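Local coordinates for protein methylaspartate ammonia-lyase (Citrobacter amalonaticus, PDB 1KKO) that catalyses the reversible, magnesium-dependent anti elimination of ammonia from (2S,3S)-3-methyl-L-aspartate to give mesaconate, acting as a homodimer of the enolase superfamily, at residues P282-I285 against R286-A290; N400-N403 against R404-L408. All blocks are in the same frame, centred on the assembly; numbering follows the deposited sequence.

Contact 1: residues P282-I285 against R286-A290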
loop_
_atom_site.group_PDB
_atom_site.type_symbol
_atom_site.label_atom_id
_atom_site.label_comp_id
_atom_site.label_asym_id
_atom_site.label_seq_id
_atom_site.Cartn_x
_atom_site.Cartn_y
_atom_site.Cartn_z
ATOM N N PRO A 282 6.260 -5.860 -34.515
ATOM C CA PRO A 282 5.515 -6.242 -35.724
ATOM C C PRO A 282 4.996 -7.684 -35.703
ATOM O O PRO A 282 3.844 -7.923 -36.084
ATOM C CB PRO A 282 6.522 -6.022 -36.858
ATOM C CG PRO A 282 7.544 -5.126 -36.309
ATOM C CD PRO A 282 7.615 -5.385 -34.822
ATOM N N ASP A 283 5.815 -8.634 -35.263
ATOM C CA ASP A 283 5.371 -10.020 -35.199
ATOM C C ASP A 283 4.304 -10.220 -34.116
ATOM O O ASP A 283 3.429 -11.059 -34.265
ATOM C CB ASP A 283 6.541 -10.974 -34.944
ATOM C CG ASP A 283 7.485 -11.087 -36.131
ATOM O OD1 ASP A 283 7.102 -10.706 -37.262
ATOM O OD2 ASP A 283 8.625 -11.560 -36.004
ATOM N N GLN A 284 4.395 -9.464 -33.022
ATOM C CA GLN A 284 3.415 -9.577 -31.946
ATOM C C GLN A 284 2.034 -9.125 -32.440
ATOM O O GLN A 284 1.031 -9.785 -32.188
ATOM C CB GLN A 284 3.864 -8.759 -30.735
ATOM C CG GLN A 284 2.972 -8.914 -29.516
ATOM C CD GLN A 284 2.995 -10.302 -28.920
ATOM O OE1 GLN A 284 3.864 -11.117 -29.247
ATOM N NE2 GLN A 284 2.066 -10.574 -28.009
ATOM N N ILE A 285 2.007 -8.012 -33.162
ATOM C CA ILE A 285 0.761 -7.503 -33.718
ATOM C C ILE A 285 0.149 -8.543 -34.662
ATOM O O ILE A 285 -1.039 -8.877 -34.563
ATOM C CB ILE A 285 1.001 -6.162 -34.439
ATOM C CG1 ILE A 285 1.326 -5.076 -33.407
ATOM C CG2 ILE A 285 -0.213 -5.769 -35.283
ATOM C CD1 ILE A 285 1.682 -3.758 -34.008
ATOM N N ARG A 286 0.973 -9.088 -35.552
ATOM C CA ARG A 286 0.474 -10.090 -36.493
ATOM C C ARG A 286 -0.051 -11.340 -35.783
ATOM O O ARG A 286 -1.099 -11.880 -36.129
ATOM C CB ARG A 286 1.558 -10.460 -37.493
ATOM C CG ARG A 286 1.627 -9.498 -38.647
ATOM C CD ARG A 286 2.565 -9.951 -39.732
ATOM N NE ARG A 286 3.946 -9.835 -39.286
ATOM C CZ ARG A 286 4.699 -8.753 -39.424
ATOM N NH1 ARG A 286 5.947 -8.763 -38.977
ATOM N NH2 ARG A 286 4.220 -7.656 -40.002
HETATM N N MSE A 287 0.664 -11.785 -34.762
HETATM C CA MSE A 287 0.256 -12.962 -34.037
HETATM C C MSE A 287 -1.068 -12.776 -33.296
HETATM O O MSE A 287 -1.949 -13.630 -33.336
HETATM C CB MSE A 287 1.336 -13.300 -33.035
HETATM C CG MSE A 287 0.936 -14.359 -32.081
HETATM SE SE MSE A 287 0.903 -16.101 -32.865
HETATM C CE MSE A 287 2.220 -15.932 -34.220
ATOM N N LEU A 288 -1.210 -11.664 -32.584
ATOM C CA LEU A 288 -2.454 -11.428 -31.872
ATOM C C LEU A 288 -3.617 -11.305 -32.853
ATOM O O LEU A 288 -4.705 -11.804 -32.585
ATOM C CB LEU A 288 -2.361 -10.178 -31.013
ATOM C CG LEU A 288 -1.357 -10.221 -29.863
ATOM C CD1 LEU A 288 -1.491 -8.939 -29.048
ATOM C CD2 LEU A 288 -1.568 -11.432 -28.986
ATOM N N THR A 289 -3.378 -10.646 -33.986
ATOM C CA THR A 289 -4.419 -10.486 -35.003
ATOM C C THR A 289 -4.927 -11.847 -35.450
ATOM O O THR A 289 -6.124 -12.080 -35.554
ATOM C CB THR A 289 -3.872 -9.698 -36.200
ATOM O OG1 THR A 289 -3.493 -8.376 -35.786
ATOM C CG2 THR A 289 -4.945 -9.491 -37.272
ATOM N N ALA A 290 -3.998 -12.756 -35.701
ATOM C CA ALA A 290 -4.352 -14.110 -36.103
ATOM C C ALA A 290 -5.131 -14.871 -35.029
ATOM O O ALA A 290 -6.075 -15.589 -35.334
ATOM C CB ALA A 290 -3.115 -14.872 -36.512
HETATM O O HOH W 1 4.421 -12.467 -38.570
#
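D283 and R286 form an i to i+3 salt bridge on the first turns of helix 281-298, the helix of a beta-alpha-beta unit between strands 270-273 and 303-306 of the TIM barrel. The arginine leaves the helix with CG beside its own backbone N (chi1 -84°), then bends at chi3 and folds back toward the N-terminus. NH1 thereby meets D283 OD1 at 2.8 Å, close to the guanidinium plane, while the carboxylate plane is turned 69° from that of the guanidinium. P282, a residue well suited to a first helical turn, where its missing N-H costs no bond, sets its carbonyl O over the centre of the guanidinium and lays CB 3.5 Å from R286 NH1. The N280 side chain accepts D283 N at the start of the helix, where an acidic residue should also suit the dipole.

On the inward side, Q284 and L288 lie one turn apart, NE2 3.9 Å from L288 CD2. The amide of Q284 is held by the backbone of A278 and V276, and L288 packs on F319 and I304. T289 suits a partly exposed turn because its hydroxyl can bond back to the helix: OG1, beside its own N (chi1 -63°), gives a hydrogen bond of 2.8 Å to I285 O. That oxygen also accepts T289 N at 3.0 Å, the two donors arriving from opposite faces of the carbonyl plane.

Contact 2: residues N400-N403 against R404-L408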
loop_
_atom_site.group_PDB
_atom_site.type_symbol
_atom_site.label_atom_id
_atom_site.label_comp_id
_atom_site.label_asym_id
_atom_site.label_seq_id
_atom_site.Cartn_x
_atom_site.Cartn_y
_atom_site.Cartn_z
ATOM N N ASN A 400 -10.372 3.839 -2.935
ATOM C CA ASN A 400 -10.793 4.940 -2.078
ATOM C C ASN A 400 -10.547 6.291 -2.730
ATOM O O ASN A 400 -11.338 7.200 -2.557
ATOM C CB ASN A 400 -10.149 4.870 -0.702
ATOM C CG ASN A 400 -10.480 3.596 0.052
ATOM O OD1 ASN A 400 -11.239 2.732 -0.405
ATOM N ND2 ASN A 400 -9.919 3.495 1.250
ATOM N N GLU A 401 -9.431 6.471 -3.430
ATOM C CA GLU A 401 -9.221 7.736 -4.124
ATOM C C GLU A 401 -10.311 7.926 -5.176
ATOM O O GLU A 401 -10.839 9.030 -5.358
ATOM C CB GLU A 401 -7.857 7.806 -4.803
ATOM C CG GLU A 401 -7.613 9.107 -5.554
ATOM C CD GLU A 401 -7.400 10.317 -4.645
ATOM O OE1 GLU A 401 -7.335 10.153 -3.408
ATOM O OE2 GLU A 401 -7.229 11.444 -5.159
HETATM N N MSE A 402 -10.668 6.847 -5.864
HETATM C CA MSE A 402 -11.700 6.920 -6.889
HETATM C C MSE A 402 -13.010 7.386 -6.288
HETATM O O MSE A 402 -13.654 8.318 -6.799
HETATM C CB MSE A 402 -11.861 5.547 -7.524
HETATM C CG MSE A 402 -12.788 5.512 -8.709
HETATM SE SE MSE A 402 -12.941 3.724 -9.454
HETATM C CE MSE A 402 -14.055 2.904 -8.040
ATOM N N ASN A 403 -13.417 6.752 -5.201
ATOM C CA ASN A 403 -14.690 7.124 -4.587
ATOM C C ASN A 403 -14.677 8.481 -3.895
ATOM O O ASN A 403 -15.674 9.199 -3.927
ATOM C CB ASN A 403 -15.201 6.003 -3.708
ATOM C CG ASN A 403 -15.530 4.762 -4.515
ATOM O OD1 ASN A 403 -16.096 4.862 -5.599
ATOM N ND2 ASN A 403 -15.160 3.592 -4.003
ATOM N N ARG A 404 -13.548 8.856 -3.313
ATOM C CA ARG A 404 -13.420 10.185 -2.745
ATOM C C ARG A 404 -13.584 11.231 -3.839
ATOM O O ARG A 404 -14.239 12.250 -3.651
ATOM C CB ARG A 404 -12.047 10.394 -2.096
ATOM C CG ARG A 404 -11.894 9.860 -0.685
ATOM C CD ARG A 404 -10.635 10.364 -0.028
ATOM N NE ARG A 404 -9.406 9.880 -0.680
ATOM C CZ ARG A 404 -8.805 8.727 -0.382
ATOM N NH1 ARG A 404 -9.317 7.921 0.531
ATOM N NH2 ARG A 404 -7.688 8.382 -0.995
ATOM N N THR A 405 -12.967 10.968 -4.977
ATOM C CA THR A 405 -12.954 11.923 -6.071
ATOM C C THR A 405 -14.325 12.043 -6.720
ATOM O O THR A 405 -14.766 13.152 -7.035
ATOM C CB THR A 405 -11.896 11.530 -7.090
ATOM O OG1 THR A 405 -10.613 11.540 -6.447
ATOM C CG2 THR A 405 -11.787 12.576 -8.205
ATOM N N ILE A 406 -15.006 10.922 -6.915
ATOM C CA ILE A 406 -16.361 10.957 -7.438
ATOM C C ILE A 406 -17.225 11.793 -6.498
ATOM O O ILE A 406 -18.016 12.615 -6.963
ATOM C CB ILE A 406 -16.899 9.543 -7.605
ATOM C CG1 ILE A 406 -16.211 8.886 -8.802
ATOM C CG2 ILE A 406 -18.417 9.550 -7.778
ATOM C CD1 ILE A 406 -16.423 7.412 -8.931
ATOM N N ALA A 407 -17.078 11.610 -5.186
ATOM C CA ALA A 407 -17.877 12.370 -4.233
ATOM C C ALA A 407 -17.582 13.855 -4.367
ATOM O O ALA A 407 -18.513 14.670 -4.324
ATOM C CB ALA A 407 -17.616 11.917 -2.824
ATOM N N LEU A 408 -16.314 14.235 -4.500
ATOM C CA LEU A 408 -15.974 15.645 -4.676
ATOM C C LEU A 408 -16.602 16.208 -5.954
ATOM O O LEU A 408 -17.173 17.310 -5.956
ATOM C CB LEU A 408 -14.460 15.860 -4.723
ATOM C CG LEU A 408 -13.712 15.669 -3.402
ATOM C CD1 LEU A 408 -12.229 15.727 -3.672
ATOM C CD2 LEU A 408 -14.123 16.728 -2.398
HETATM O O HOH W 2 -8.104 5.758 1.871
HETATM O O HOH W 3 -7.461 11.998 -1.452
HETATM O O HOH W 4 -9.262 13.283 -4.707
#
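E401 and R404 supply the ionic part of this contact, an i to i+3 pair on helix 392-410, the last helix of the chain. R404 bends at chi3 and runs back along the helix. Its NH2 lies 3.0 Å from E401 OE1 and uses the anti lone pair of that oxygen, while NE adds a weak bond to the same atom; the carboxylate and guanidinium planes are 65° apart. The glutamate gets there with CG anti to its backbone N (chi1 179°) and a bend at chi2. N400 O lies over the centre of the guanidinium, and N400 CB comes 3.4 Å from R404 NH1.

Among bonds to the backbone, T405 OG1 donates to E401 O at 2.7 Å, and T405 N reaches the same oxygen from the opposite face of its plane. Threonine suits this buried place, since the helix itself satisfies its hydroxyl.

Three waters join in: one links N400 ND2, which also bonds Y12 O of the second subunit, to R404 NH1, another E401 OE1 to R404 NE, and a third E401 OE2 to T405 OG1.

The apolar contact sets M402, a selenomethionine, beside I406, CG and CD1 4.1 Å apart; long apolar chains suit sides facing V372 and P164.

R404 NH2 also forms a salt bridge with E365 OE2, and NH1 a hydrogen bond with S54 OG, both of the second subunit; E401 OE2 bonds H373. Arginine is long enough to reach back a turn and still offer N-H groups across the dimer interface, where carboxylates from both chains probably offset its buried charge.

Overall arrangement
Both contacts belong to the C-terminal, TIM-barrel part of the chain, each within a single helix, and they follow in series: contact 1 on helix 281-298, contact 2 on helix 392-410 close to the C-terminus. Their centres are about 39 Å apart, on opposite sides of the chain's centre, with about 26 Å between nearest atoms. The helix of contact 1 connects strand 270-273 to strand 303-306; its Q284 side chain lies about 7 Å from that of the magnesium ligand D307, and L288 about 9 Å from that of E273. Contact 2 lies away from the annotated sites and rests on helix 365-378 and the second subunit. One contact is thus near the metal site, the other at the dimer interface.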